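PDB 5AQ1: glucose-6-phosphate dehydrogenase from Trypanosoma cruzi, which catalyses the NADP-dependent oxidation of glucose 6-phosphate to 6-phosphogluconolactone, the entry step of the oxidative pentose phosphate pathway. Local coordinates for residues G264-V269 with R468-L473; D268-H273 with A345-H350; Q300-V305 with V460-A465; L474-I477 with E481-V484. One frame throughout, in Å; residues are numbered along the deposited sequence.

Contact 1 of 4, residues G264-V269 with R468-L473; sequences GIIRDV and RIYTPL. With BG6 (6-O-phosphono-beta-D-glucopyranose), chain F.
Ile266 has a chi1 of -64°, which sets CG2 opposite the backbone N and sends CG1 beside it; a chi2 of 164° then extends CD1. The two methyls serve different partners. CG2 meets Tyr470 CB at 4.1 Å, the two side chains running at a slant. CD1 meets Leu473 CD2 at 4.1 Å, where the chains cross at about a right angle. The contact is apolar and fully buried. It is helix-to-helix packing in the C-terminal domain, joining the start of helix 264-282 to the middle of helix 460-479 beside the large mixed sheet. The Tyr470 ring carries Ile469 CG2 over one face, and its OH is hydrogen-bonded to Thr275, further along the helix of Ile266. Arg267 adds a salt bridge to Asp478 of helix 460-479. Asp268, turned from this packing, faces the substrate: its OD1 accepts a hydrogen bond from O2 of glucose 6-phosphate at 2.6 Å. OD2 takes O3, at a distance too short to be trusted.

Contact 2 of 4, residues D268-H273 with A345-H350; sequences DVIQNH and AVLRLH. With BG6 (6-O-phosphono-beta-D-glucopyranose), chain F.
Ile270 packs helix 264-282 against strand 344-349 with two methyls. With chi1 at -65° and chi2 at 179°, CD1 is carried out to Ala345 CB, 4.0 Å away. CG2 branches off to Leu347 CD2 at 4.2 Å. All three residues are buried, and this is the close part of the contact. Further along the strand the contact ends. Leu349 also faces the helix and stays buried, but it does not touch residues 268-273. The partly exposed Arg348 and His350 lie on the solvent side.

The helix has a polar flank too. There His273 NE2 is hydrogen-bonded to O1 of glucose 6-phosphate at 2.8 Å, with O1 at the ring edge and in its plane; either atom could be the donor. O1 sits on the carbon that the enzyme oxidises. ND1 of the same ring is bonded to Asp210, so with bonds at both nitrogens the ring's rotation should be restricted. Asn272 OD1 accepts from His273 N at 2.7 Å, where the regular helix bonding is broken.

Strand 344-349 runs antiparallel between strands 361-366 and 313-319. Val346 points to the other face of the sheet, against helix 495-504. On the near face, Tyr470 of helix 460-479 touches both Ile270 and Leu347.

Contact 3 of 4, residues Q300-V305 with V460-A465; sequences QVLRQV and VDELDA
Leu302 is directed toward helix 460-479, and its CB meets Ala465 CB at 3.8 Å. From there the leucine reaches across the helix, with CG beside its own backbone N (chi1 -76°). CD1 comes to 4.0 Å from Glu462 O, the carbonyl one turn before Ala465. Arg303 approaches the same alanine methyl from a different direction, CG to Ala465 CB 4.1 Å, but this exposed side chain is poorly ordered. Ala465 CB thus lies against two consecutive residues near the C-terminal end of helix 291-302, where Leu302 to Val305 form a type I turn. The contact joins this region to the first turns of helix 460-479. The Glu462 carboxylate is engaged elsewhere, with Gln276 and Lys298. One water links the backbones, donating to Leu302 O at 2.8 Å and to Ala465 O at 2.8 Å. Two carbonyls cannot bond each other, so the water supplies the protons that join them, and the direct contact rests on apolar packing with little side-chain polarity.

Contact 4 of 4, residues L474-I477 with E481-V484; sequences LHAI and EVKV
The chain turns back at the end of helix 460-479, where Glu481 and Val482 fold against Ala476 and Ile477 on the way to strand 484-488. Glu481 N donates to Ala476 O at 3.2 Å with an N-H...O angle of 162°. The donor lies five residues beyond the acceptor, a six-to-one bond consistent with a Schellman-type helix end. It comes in tilted 30° from the carbonyl plane. Val482 then covers the last turns with one methyl. Its CG2 sits 3.8 Å from Ile477 CG1 and 4.1 Å from Ala476 CB. Ile477 starts out pointing away from the returning chain, but a chi1 of -68° places CG1 beside the backbone N and so within reach of the valine. Farther out, Ile477 meets Ile266 of helix 264-282, while both Ile477 and Val482 touch Leu315 of strand 313-319. The Glu481 carboxylate forms a salt bridge with Arg479. A water donates to Ile477 O at 2.9 Å and accepts from Val482 N at 3.0 Å. The carbonyls of Ala476 and Ile477 near the helix end are thus both served, one by the returning backbone and one by water, while Val482 CG2 packs on the apolar side of the turn.

Overall arrangement
Contacts 1 and 2 both open on helix 264-282 and share Asp268 and Val269. Contact 2 closes first, at strand 344-349, tying the helix to the mixed sheet. Contact 3 opens before that, at 300-305 on the next helix, and closes at 460-465, so contacts 2 and 3 cross. Contact 1 closes last of the three, at 468-473, with contact 3 nested inside its loop. Contact 4 follows in series, a short return from helix 460-479 toward strand 484-488. Helix 460-479 thus serves contacts 3, 1 and 4 in turn. Ile266 on Leu474 joins contacts 1 and 4, Ile469 on Val305 joins contacts 1 and 3, and contacts 1 and 2 both reach glucose 6-phosphate.

Contact 1 of 4, residues G264-V269 with R468-L473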
loop_
_atom_site.group_PDB
_atom_site.type_symbol
_atom_site.label_atom_id
_atom_site.label_comp_id
_atom_site.label_asym_id
_atom_site.label_seq_id
_atom_site.Cartn_x
_atom_site.Cartn_y
_atom_site.Cartn_z
ATOM N N GLY B 264 17.607 -35.326 -16.470
ATOM C CA GLY B 264 16.207 -34.894 -16.527
ATOM C C GLY B 264 16.064 -33.384 -16.602
ATOM O O GLY B 264 17.016 -32.647 -16.356
ATOM N N ILE B 265 14.861 -32.929 -16.941
ATOM C CA ILE B 265 14.608 -31.501 -17.184
ATOM C C ILE B 265 14.728 -30.637 -15.921
ATOM O O ILE B 265 15.080 -29.461 -16.002
ATOM C CB ILE B 265 13.226 -31.277 -17.864
ATOM C CG1 ILE B 265 13.104 -29.863 -18.452
ATOM C CG2 ILE B 265 12.077 -31.543 -16.894
ATOM C CD1 ILE B 265 14.046 -29.584 -19.602
ATOM N N ILE B 266 14.437 -31.214 -14.761
ATOM C CA ILE B 266 14.490 -30.461 -13.510
ATOM C C ILE B 266 15.938 -30.125 -13.161
ATOM O O ILE B 266 16.257 -28.974 -12.864
ATOM C CB ILE B 266 13.814 -31.218 -12.348
ATOM C CG1 ILE B 266 12.317 -31.382 -12.630
ATOM C CG2 ILE B 266 14.004 -30.467 -11.037
ATOM C CD1 ILE B 266 11.630 -32.421 -11.772
ATOM N N ARG B 267 16.808 -31.128 -13.202
ATOM C CA ARG B 267 18.234 -30.911 -12.966
ATOM C C ARG B 267 18.892 -30.072 -14.071
ATOM O O ARG B 267 19.817 -29.302 -13.801
ATOM C CB ARG B 267 18.969 -32.247 -12.832
ATOM C CG ARG B 267 18.561 -33.086 -11.631
ATOM C CD ARG B 267 19.567 -34.199 -11.393
ATOM N NE ARG B 267 19.115 -35.184 -10.407
ATOM C CZ ARG B 267 18.262 -36.181 -10.647
ATOM N NH1 ARG B 267 17.726 -36.348 -11.853
ATOM N NH2 ARG B 267 17.937 -37.021 -9.671
ATOM N N ASP B 268 18.409 -30.219 -15.304
ATOM C CA ASP B 268 19.047 -29.597 -16.470
ATOM C C ASP B 268 18.833 -28.085 -16.552
ATOM O O ASP B 268 19.781 -27.346 -16.828
ATOM C CB ASP B 268 18.555 -30.263 -17.761
ATOM C CG ASP B 268 19.380 -29.872 -18.980
ATOM O OD1 ASP B 268 20.625 -29.828 -18.883
ATOM O OD2 ASP B 268 18.776 -29.631 -20.047
ATOM N N VAL B 269 17.601 -27.628 -16.326
ATOM C CA VAL B 269 17.279 -26.195 -16.458
ATOM C C VAL B 269 16.502 -25.556 -15.300
ATOM O O VAL B 269 16.655 -24.360 -15.057
ATOM C CB VAL B 269 16.523 -25.898 -17.775
ATOM C CG1 VAL B 269 17.307 -26.421 -18.972
ATOM C CG2 VAL B 269 15.127 -26.499 -17.763
ATOM N N ARG B 468 18.020 -27.886 -2.298
ATOM C CA ARG B 468 17.071 -28.231 -1.243
ATOM C C ARG B 468 15.618 -28.067 -1.691
ATOM O O ARG B 468 14.729 -28.758 -1.197
ATOM C CB ARG B 468 17.354 -27.414 0.021
ATOM C CG ARG B 468 18.566 -27.933 0.777
ATOM C CD ARG B 468 19.009 -27.006 1.894
ATOM N NE ARG B 468 20.257 -27.487 2.487
ATOM C CZ ARG B 468 20.342 -28.316 3.526
ATOM N NH1 ARG B 468 19.255 -28.760 4.151
ATOM N NH2 ARG B 468 21.540 -28.689 3.955
ATOM N N ILE B 469 15.387 -27.168 -2.641
ATOM C CA ILE B 469 14.052 -26.955 -3.181
ATOM C C ILE B 469 13.540 -28.187 -3.931
ATOM O O ILE B 469 12.368 -28.559 -3.787
ATOM C CB ILE B 469 14.020 -25.716 -4.105
ATOM C CG1 ILE B 469 14.230 -24.448 -3.270
ATOM C CG2 ILE B 469 12.702 -25.633 -4.867
ATOM C CD1 ILE B 469 14.605 -23.221 -4.074
ATOM N N TYR B 470 14.419 -28.820 -4.711
ATOM C CA TYR B 470 14.004 -29.857 -5.661
ATOM C C TYR B 470 14.399 -31.286 -5.295
ATOM O O TYR B 470 13.850 -32.229 -5.863
ATOM C CB TYR B 470 14.540 -29.530 -7.059
ATOM C CG TYR B 470 14.177 -28.142 -7.513
ATOM C CD1 TYR B 470 12.904 -27.853 -7.979
ATOM C CD2 TYR B 470 15.104 -27.114 -7.461
ATOM C CE1 TYR B 470 12.563 -26.571 -8.386
ATOM C CE2 TYR B 470 14.776 -25.830 -7.861
ATOM C CZ TYR B 470 13.504 -25.562 -8.323
ATOM O OH TYR B 470 13.163 -24.290 -8.719
ATOM N N THR B 471 15.326 -31.455 -4.355
ATOM C CA THR B 471 15.868 -32.783 -4.048
ATOM C C THR B 471 14.808 -33.795 -3.597
ATOM O O THR B 471 14.781 -34.907 -4.119
ATOM C CB THR B 471 17.033 -32.712 -3.035
ATOM O OG1 THR B 471 18.170 -32.120 -3.673
ATOM C CG2 THR B 471 17.422 -34.099 -2.530
ATOM N N PRO B 472 13.938 -33.425 -2.631
ATOM C CA PRO B 472 12.859 -34.348 -2.249
ATOM C C PRO B 472 12.026 -34.838 -3.434
ATOM O O PRO B 472 11.713 -36.028 -3.507
ATOM C CB PRO B 472 12.000 -33.513 -1.298
ATOM C CG PRO B 472 12.948 -32.544 -0.695
ATOM C CD PRO B 472 13.993 -32.252 -1.739
ATOM N N LEU B 473 11.684 -33.932 -4.349
ATOM C CA LEU B 473 10.944 -34.294 -5.561
ATOM C C LEU B 473 11.758 -35.217 -6.461
ATOM O O LEU B 473 11.254 -36.239 -6.929
ATOM C CB LEU B 473 10.526 -33.048 -6.346
ATOM C CG LEU B 473 9.880 -33.274 -7.724
ATOM C CD1 LEU B 473 8.682 -34.212 -7.639
ATOM C CD2 LEU B 473 9.466 -31.948 -8.339
HETATM C C1 BG6 F . 22.026 -25.793 -21.017
HETATM C C2 BG6 F . 21.226 -27.078 -20.817
HETATM O O1 BG6 F . 22.541 -25.327 -19.763
HETATM O O5 BG6 F . 21.183 -24.784 -21.581
HETATM C C3 BG6 F . 20.634 -27.519 -22.145
HETATM O O2 BG6 F . 22.061 -28.109 -20.281
HETATM C C4 BG6 F . 19.788 -26.385 -22.698
HETATM O O3 BG6 F . 19.834 -28.697 -22.001
HETATM C C5 BG6 F . 20.650 -25.140 -22.860
HETATM O O4 BG6 F . 19.220 -26.778 -23.948
HETATM C C6 BG6 F . 19.848 -23.980 -23.443
HETATM O O6 BG6 F . 20.612 -22.773 -23.411
HETATM P P BG6 F . 20.138 -21.498 -24.269
HETATM O O1P BG6 F . 18.715 -21.244 -23.829
HETATM O O2P BG6 F . 21.081 -20.399 -23.862
HETATM O O3P BG6 F . 20.286 -21.961 -25.698
#

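Contact 2 of 4, residues D268-H273 with A345-H350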
loop_
_atom_site.group_PDB
_atom_site.type_symbol
_atom_site.label_atom_id
_atom_site.label_comp_id
_atom_site.label_asym_id
_atom_site.label_seq_id
_atom_site.Cartn_x
_atom_site.Cartn_y
_atom_site.Cartn_z
ATOM N N ASP B 268 18.409 -30.219 -15.304
ATOM C CA ASP B 268 19.047 -29.597 -16.470
ATOM C C ASP B 268 18.833 -28.085 -16.552
ATOM O O ASP B 268 19.781 -27.346 -16.828
ATOM C CB ASP B 268 18.555 -30.263 -17.761
ATOM C CG ASP B 268 19.380 -29.872 -18.980
ATOM O OD1 ASP B 268 20.625 -29.828 -18.883
ATOM O OD2 ASP B 268 18.776 -29.631 -20.047
ATOM N N VAL B 269 17.601 -27.628 -16.326
ATOM C CA VAL B 269 17.279 -26.195 -16.458
ATOM C C VAL B 269 16.502 -25.556 -15.300
ATOM O O VAL B 269 16.655 -24.360 -15.057
ATOM C CB VAL B 269 16.523 -25.898 -17.775
ATOM C CG1 VAL B 269 17.307 -26.421 -18.972
ATOM C CG2 VAL B 269 15.127 -26.499 -17.763
ATOM N N ILE B 270 15.668 -26.321 -14.597
ATOM C CA ILE B 270 14.832 -25.748 -13.539
ATOM C C ILE B 270 15.645 -25.441 -12.280
ATOM O O ILE B 270 15.578 -24.332 -11.752
ATOM C CB ILE B 270 13.635 -26.657 -13.193
ATOM C CG1 ILE B 270 12.697 -26.748 -14.403
ATOM C CG2 ILE B 270 12.885 -26.122 -11.975
ATOM C CD1 ILE B 270 11.485 -27.630 -14.203
ATOM N N GLN B 271 16.424 -26.418 -11.823
ATOM C CA GLN B 271 17.235 -26.278 -10.611
ATOM C C GLN B 271 18.248 -25.137 -10.680
ATOM O O GLN B 271 18.638 -24.587 -9.646
ATOM C CB GLN B 271 17.956 -27.595 -10.315
ATOM C CG GLN B 271 18.819 -27.583 -9.060
ATOM C CD GLN B 271 20.230 -27.054 -9.285
ATOM O OE1 GLN B 271 20.685 -26.899 -10.419
ATOM N NE2 GLN B 271 20.924 -26.765 -8.194
ATOM N N ASN B 272 18.672 -24.784 -11.891
ATOM C CA ASN B 272 19.682 -23.750 -12.080
ATOM C C ASN B 272 19.125 -22.513 -12.791
ATOM O O ASN B 272 18.921 -21.479 -12.158
ATOM C CB ASN B 272 20.926 -24.317 -12.789
ATOM C CG ASN B 272 20.582 -25.304 -13.892
ATOM O OD1 ASN B 272 20.081 -24.917 -14.949
ATOM N ND2 ASN B 272 20.850 -26.585 -13.654
ATOM N N HIS B 273 18.860 -22.615 -14.090
ATOM C CA HIS B 273 18.515 -21.435 -14.887
ATOM C C HIS B 273 17.268 -20.721 -14.368
ATOM O O HIS B 273 17.286 -19.513 -14.134
ATOM C CB HIS B 273 18.294 -21.812 -16.354
ATOM C CG HIS B 273 19.493 -22.416 -17.017
ATOM N ND1 HIS B 273 20.757 -21.877 -16.904
ATOM C CD2 HIS B 273 19.616 -23.499 -17.818
ATOM C CE1 HIS B 273 21.608 -22.607 -17.602
ATOM N NE2 HIS B 273 20.941 -23.598 -18.167
ATOM N N ALA B 345 8.308 -30.542 -17.443
ATOM C CA ALA B 345 7.837 -30.414 -16.066
ATOM C C ALA B 345 7.208 -29.052 -15.790
ATOM O O ALA B 345 7.786 -28.025 -16.139
ATOM C CB ALA B 345 8.982 -30.658 -15.099
ATOM N N VAL B 346 6.021 -29.055 -15.181
ATOM C CA VAL B 346 5.431 -27.848 -14.607
ATOM C C VAL B 346 5.411 -28.012 -13.098
ATOM O O VAL B 346 4.923 -29.016 -12.594
ATOM C CB VAL B 346 3.971 -27.614 -15.046
ATOM C CG1 VAL B 346 3.484 -26.260 -14.545
ATOM C CG2 VAL B 346 3.834 -27.690 -16.552
ATOM N N LEU B 347 5.937 -27.021 -12.387
ATOM C CA LEU B 347 5.957 -27.014 -10.928
ATOM C C LEU B 347 5.167 -25.819 -10.412
ATOM O O LEU B 347 5.189 -24.756 -11.030
ATOM C CB LEU B 347 7.402 -26.913 -10.427
ATOM C CG LEU B 347 8.192 -28.203 -10.210
ATOM C CD1 LEU B 347 8.050 -29.176 -11.364
ATOM C CD2 LEU B 347 9.655 -27.870 -9.977
ATOM N N ARG B 348 4.463 -26.000 -9.294
ATOM C CA ARG B 348 3.921 -24.876 -8.538
ATOM C C ARG B 348 4.701 -24.743 -7.237
ATOM O O ARG B 348 4.695 -25.654 -6.405
ATOM C CB ARG B 348 2.429 -25.048 -8.236
ATOM C CG ARG B 348 1.856 -23.921 -7.379
ATOM C CD ARG B 348 0.334 -23.921 -7.317
ATOM N NE ARG B 348 -0.198 -24.990 -6.466
ATOM C CZ ARG B 348 -1.035 -25.957 -6.854
ATOM N NH1 ARG B 348 -1.491 -26.031 -8.103
ATOM N NH2 ARG B 348 -1.433 -26.863 -5.968
ATOM N N LEU B 349 5.372 -23.608 -7.069
ATOM C CA LEU B 349 6.130 -23.326 -5.857
ATOM C C LEU B 349 5.476 -22.207 -5.060
ATOM O O LEU B 349 4.757 -21.371 -5.612
ATOM C CB LEU B 349 7.567 -22.933 -6.204
ATOM C CG LEU B 349 8.339 -23.912 -7.094
ATOM C CD1 LEU B 349 9.729 -23.371 -7.382
ATOM C CD2 LEU B 349 8.426 -25.294 -6.465
ATOM N N HIS B 350 5.731 -22.214 -3.756
ATOM C CA HIS B 350 5.291 -21.159 -2.858
ATOM C C HIS B 350 6.513 -20.561 -2.173
ATOM O O HIS B 350 7.380 -21.292 -1.692
ATOM C CB HIS B 350 4.332 -21.721 -1.803
ATOM C CG HIS B 350 3.157 -22.442 -2.381
ATOM N ND1 HIS B 350 2.130 -21.787 -3.031
ATOM C CD2 HIS B 350 2.850 -23.760 -2.421
ATOM C CE1 HIS B 350 1.239 -22.672 -3.444
ATOM N NE2 HIS B 350 1.651 -23.876 -3.083
HETATM C C1 BG6 F . 22.026 -25.793 -21.017
HETATM C C2 BG6 F . 21.226 -27.078 -20.817
HETATM O O1 BG6 F . 22.541 -25.327 -19.763
HETATM O O5 BG6 F . 21.183 -24.784 -21.581
HETATM C C3 BG6 F . 20.634 -27.519 -22.145
HETATM O O2 BG6 F . 22.061 -28.109 -20.281
HETATM C C4 BG6 F . 19.788 -26.385 -22.698
HETATM O O3 BG6 F . 19.834 -28.697 -22.001
HETATM C C5 BG6 F . 20.650 -25.140 -22.860
HETATM O O4 BG6 F . 19.220 -26.778 -23.948
HETATM C C6 BG6 F . 19.848 -23.980 -23.443
HETATM O O6 BG6 F . 20.612 -22.773 -23.411
HETATM P P BG6 F . 20.138 -21.498 -24.269
HETATM O O1P BG6 F . 18.715 -21.244 -23.829
HETATM O O2P BG6 F . 21.081 -20.399 -23.862
HETATM O O3P BG6 F . 20.286 -21.961 -25.698
#

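Contact 3 of 4, residues Q300-V305 with V460-A465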
loop_
_atom_site.group_PDB
_atom_site.type_symbol
_atom_site.label_atom_id
_atom_site.label_comp_id
_atom_site.label_asym_id
_atom_site.label_seq_id
_atom_site.Cartn_x
_atom_site.Cartn_y
_atom_site.Cartn_z
ATOM N N GLN B 300 18.905 -15.596 0.625
ATOM C CA GLN B 300 17.884 -15.361 1.644
ATOM C C GLN B 300 16.504 -15.817 1.183
ATOM O O GLN B 300 15.816 -16.530 1.906
ATOM C CB GLN B 300 17.858 -13.874 2.005
ATOM C CG GLN B 300 16.838 -13.461 3.058
ATOM C CD GLN B 300 17.020 -14.177 4.375
ATOM O OE1 GLN B 300 18.127 -14.558 4.726
ATOM N NE2 GLN B 300 15.933 -14.363 5.114
ATOM N N VAL B 301 16.111 -15.409 -0.022
ATOM C CA VAL B 301 14.790 -15.741 -0.552
ATOM C C VAL B 301 14.674 -17.214 -0.953
ATOM O O VAL B 301 13.624 -17.829 -0.751
ATOM C CB VAL B 301 14.364 -14.806 -1.721
ATOM C CG1 VAL B 301 15.148 -15.084 -2.997
ATOM C CG2 VAL B 301 12.871 -14.937 -1.989
ATOM N N LEU B 302 15.739 -17.786 -1.505
ATOM C CA LEU B 302 15.713 -19.199 -1.886
ATOM C C LEU B 302 15.526 -20.119 -0.677
ATOM O O LEU B 302 14.868 -21.155 -0.784
ATOM C CB LEU B 302 16.975 -19.594 -2.661
ATOM C CG LEU B 302 17.078 -19.142 -4.124
ATOM C CD1 LEU B 302 18.321 -19.749 -4.751
ATOM C CD2 LEU B 302 15.847 -19.512 -4.943
ATOM N N ARG B 303 16.070 -19.728 0.473
ATOM C CA ARG B 303 15.879 -20.491 1.710
ATOM C C ARG B 303 14.443 -20.400 2.254
ATOM O O ARG B 303 14.065 -21.170 3.136
ATOM C CB ARG B 303 16.895 -20.059 2.775
ATOM C CG ARG B 303 18.315 -20.509 2.462
ATOM C CD ARG B 303 19.321 -20.063 3.514
ATOM N NE ARG B 303 19.170 -20.781 4.788
ATOM C CZ ARG B 303 18.729 -20.257 5.939
ATOM N NH1 ARG B 303 18.371 -18.977 6.037
ATOM N NH2 ARG B 303 18.646 -21.030 7.020
ATOM N N GLN B 304 13.654 -19.465 1.725
ATOM C CA GLN B 304 12.245 -19.309 2.094
ATOM C C GLN B 304 11.281 -19.975 1.110
ATOM O O GLN B 304 10.073 -19.938 1.314
ATOM C CB GLN B 304 11.911 -17.824 2.201
ATOM C CG GLN B 304 12.714 -17.106 3.270
ATOM C CD GLN B 304 12.495 -15.612 3.267
ATOM O OE1 GLN B 304 11.712 -15.084 2.479
ATOM N NE2 GLN B 304 13.192 -14.916 4.148
ATOM N N VAL B 305 11.806 -20.564 0.038
ATOM C CA VAL B 305 10.973 -21.281 -0.925
ATOM C C VAL B 305 10.606 -22.642 -0.349
ATOM O O VAL B 305 11.471 -23.368 0.132
ATOM C CB VAL B 305 11.691 -21.470 -2.274
ATOM C CG1 VAL B 305 10.842 -22.301 -3.227
ATOM C CG2 VAL B 305 12.016 -20.120 -2.901
ATOM N N VAL B 460 28.401 -20.727 -3.210
ATOM C CA VAL B 460 28.319 -22.079 -2.652
ATOM C C VAL B 460 27.013 -22.318 -1.886
ATOM O O VAL B 460 26.393 -23.369 -2.031
ATOM C CB VAL B 460 29.557 -22.422 -1.777
ATOM C CG1 VAL B 460 29.653 -21.533 -0.541
ATOM C CG2 VAL B 460 29.547 -23.893 -1.377
ATOM N N ASP B 461 26.598 -21.336 -1.089
ATOM C CA ASP B 461 25.369 -21.444 -0.293
ATOM C C ASP B 461 24.117 -21.227 -1.147
ATOM O O ASP B 461 23.070 -21.814 -0.880
ATOM C CB ASP B 461 25.400 -20.485 0.913
ATOM C CG ASP B 461 25.543 -19.017 0.515
ATOM O OD1 ASP B 461 26.077 -18.723 -0.581
ATOM O OD2 ASP B 461 25.129 -18.148 1.314
ATOM N N GLU B 462 24.240 -20.387 -2.170
ATOM C CA GLU B 462 23.192 -20.189 -3.182
ATOM C C GLU B 462 22.858 -21.500 -3.892
ATOM O O GLU B 462 21.693 -21.820 -4.114
ATOM C CB GLU B 462 23.674 -19.145 -4.193
ATOM C CG GLU B 462 22.664 -18.687 -5.228
ATOM C CD GLU B 462 23.229 -17.601 -6.139
ATOM O OE1 GLU B 462 24.336 -17.094 -5.859
ATOM O OE2 GLU B 462 22.564 -17.246 -7.139
ATOM N N LEU B 463 23.895 -22.255 -4.235
ATOM C CA LEU B 463 23.745 -23.554 -4.883
ATOM C C LEU B 463 23.018 -24.564 -3.985
ATOM O O LEU B 463 22.105 -25.256 -4.437
ATOM C CB LEU B 463 25.124 -24.097 -5.255
ATOM C CG LEU B 463 25.201 -25.329 -6.155
ATOM C CD1 LEU B 463 24.749 -25.049 -7.585
ATOM C CD2 LEU B 463 26.635 -25.820 -6.122
ATOM N N ASP B 464 23.443 -24.639 -2.724
ATOM C CA ASP B 464 22.822 -25.504 -1.712
ATOM C C ASP B 464 21.327 -25.213 -1.527
ATOM O O ASP B 464 20.523 -26.135 -1.417
ATOM C CB ASP B 464 23.542 -25.344 -0.364
ATOM C CG ASP B 464 22.914 -26.187 0.745
ATOM O OD1 ASP B 464 23.090 -27.419 0.734
ATOM O OD2 ASP B 464 22.248 -25.618 1.634
ATOM N N ALA B 465 20.969 -23.932 -1.477
ATOM C CA ALA B 465 19.575 -23.524 -1.315
ATOM C C ALA B 465 18.710 -24.004 -2.479
ATOM O O ALA B 465 17.564 -24.420 -2.281
ATOM C CB ALA B 465 19.481 -22.014 -1.175
HETATM O O HOH W 1 16.054 -23.586 -0.079
#

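Contact 4 of 4, residues L474-I477 with E481-V484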
loop_
_atom_site.group_PDB
_atom_site.type_symbol
_atom_site.label_atom_id
_atom_site.label_comp_id
_atom_site.label_asym_id
_atom_site.label_seq_id
_atom_site.Cartn_x
_atom_site.Cartn_y
_atom_site.Cartn_z
ATOM N N LEU B 474 13.016 -34.854 -6.689
ATOM C CA LEU B 474 13.898 -35.631 -7.555
ATOM C C LEU B 474 14.052 -37.067 -7.069
ATOM O O LEU B 474 13.976 -38.001 -7.867
ATOM C CB LEU B 474 15.273 -34.965 -7.665
ATOM C CG LEU B 474 15.297 -33.646 -8.445
ATOM C CD1 LEU B 474 16.601 -32.903 -8.203
ATOM C CD2 LEU B 474 15.077 -33.871 -9.934
ATOM N N HIS B 475 14.265 -37.245 -5.767
ATOM C CA HIS B 475 14.402 -38.586 -5.197
ATOM C C HIS B 475 13.114 -39.397 -5.346
ATOM O O HIS B 475 13.164 -40.597 -5.623
ATOM C CB HIS B 475 14.839 -38.535 -3.727
ATOM C CG HIS B 475 16.274 -38.149 -3.535
ATOM N ND1 HIS B 475 16.814 -37.894 -2.293
ATOM C CD2 HIS B 475 17.278 -37.962 -4.425
ATOM C CE1 HIS B 475 18.089 -37.575 -2.426
ATOM N NE2 HIS B 475 18.396 -37.608 -3.710
ATOM N N ALA B 476 11.969 -38.741 -5.177
ATOM C CA ALA B 476 10.676 -39.381 -5.411
ATOM C C ALA B 476 10.552 -39.862 -6.860
ATOM O O ALA B 476 10.130 -40.992 -7.108
ATOM C CB ALA B 476 9.541 -38.428 -5.074
ATOM N N ILE B 477 10.941 -39.009 -7.805
ATOM C CA ILE B 477 10.891 -39.343 -9.233
ATOM C C ILE B 477 11.779 -40.545 -9.573
ATOM O O ILE B 477 11.379 -41.412 -10.354
ATOM C CB ILE B 477 11.302 -38.139 -10.114
ATOM C CG1 ILE B 477 10.256 -37.030 -10.019
ATOM C CG2 ILE B 477 11.468 -38.554 -11.572
ATOM C CD1 ILE B 477 10.779 -35.673 -10.435
ATOM N N GLU B 481 7.765 -42.840 -8.162
ATOM C CA GLU B 481 6.547 -42.515 -7.423
ATOM C C GLU B 481 5.746 -41.378 -8.044
ATOM O O GLU B 481 4.641 -41.090 -7.591
ATOM C CB GLU B 481 6.894 -42.155 -5.982
ATOM C CG GLU B 481 7.554 -43.290 -5.215
ATOM C CD GLU B 481 8.007 -42.883 -3.827
ATOM O OE1 GLU B 481 7.655 -41.773 -3.377
ATOM O OE2 GLU B 481 8.725 -43.677 -3.184
ATOM N N VAL B 482 6.295 -40.743 -9.076
ATOM C CA VAL B 482 5.625 -39.637 -9.756
ATOM C C VAL B 482 5.331 -40.029 -11.205
ATOM O O VAL B 482 6.232 -40.432 -11.940
ATOM C CB VAL B 482 6.491 -38.363 -9.730
ATOM C CG1 VAL B 482 5.682 -37.158 -10.180
ATOM C CG2 VAL B 482 7.051 -38.132 -8.332
ATOM N N LYS B 483 4.070 -39.911 -11.609
ATOM C CA LYS B 483 3.650 -40.290 -12.960
ATOM C C LYS B 483 4.263 -39.362 -14.013
ATOM O O LYS B 483 4.366 -38.150 -13.805
ATOM C CB LYS B 483 2.119 -40.284 -13.067
ATOM C CG LYS B 483 1.590 -40.560 -14.471
ATOM C CD LYS B 483 0.072 -40.698 -14.559
ATOM C CE LYS B 483 -0.327 -41.831 -15.489
ATOM N NZ LYS B 483 -1.658 -41.596 -16.114
ATOM N N VAL B 484 4.677 -39.948 -15.133
ATOM C CA VAL B 484 5.257 -39.202 -16.249
ATOM C C VAL B 484 4.374 -39.400 -17.471
ATOM O O VAL B 484 4.150 -40.527 -17.907
ATOM C CB VAL B 484 6.683 -39.681 -16.574
ATOM C CG1 VAL B 484 7.300 -38.821 -17.668
ATOM C CG2 VAL B 484 7.552 -39.650 -15.323
HETATM O O HOH W 2 8.580 -41.421 -10.913
#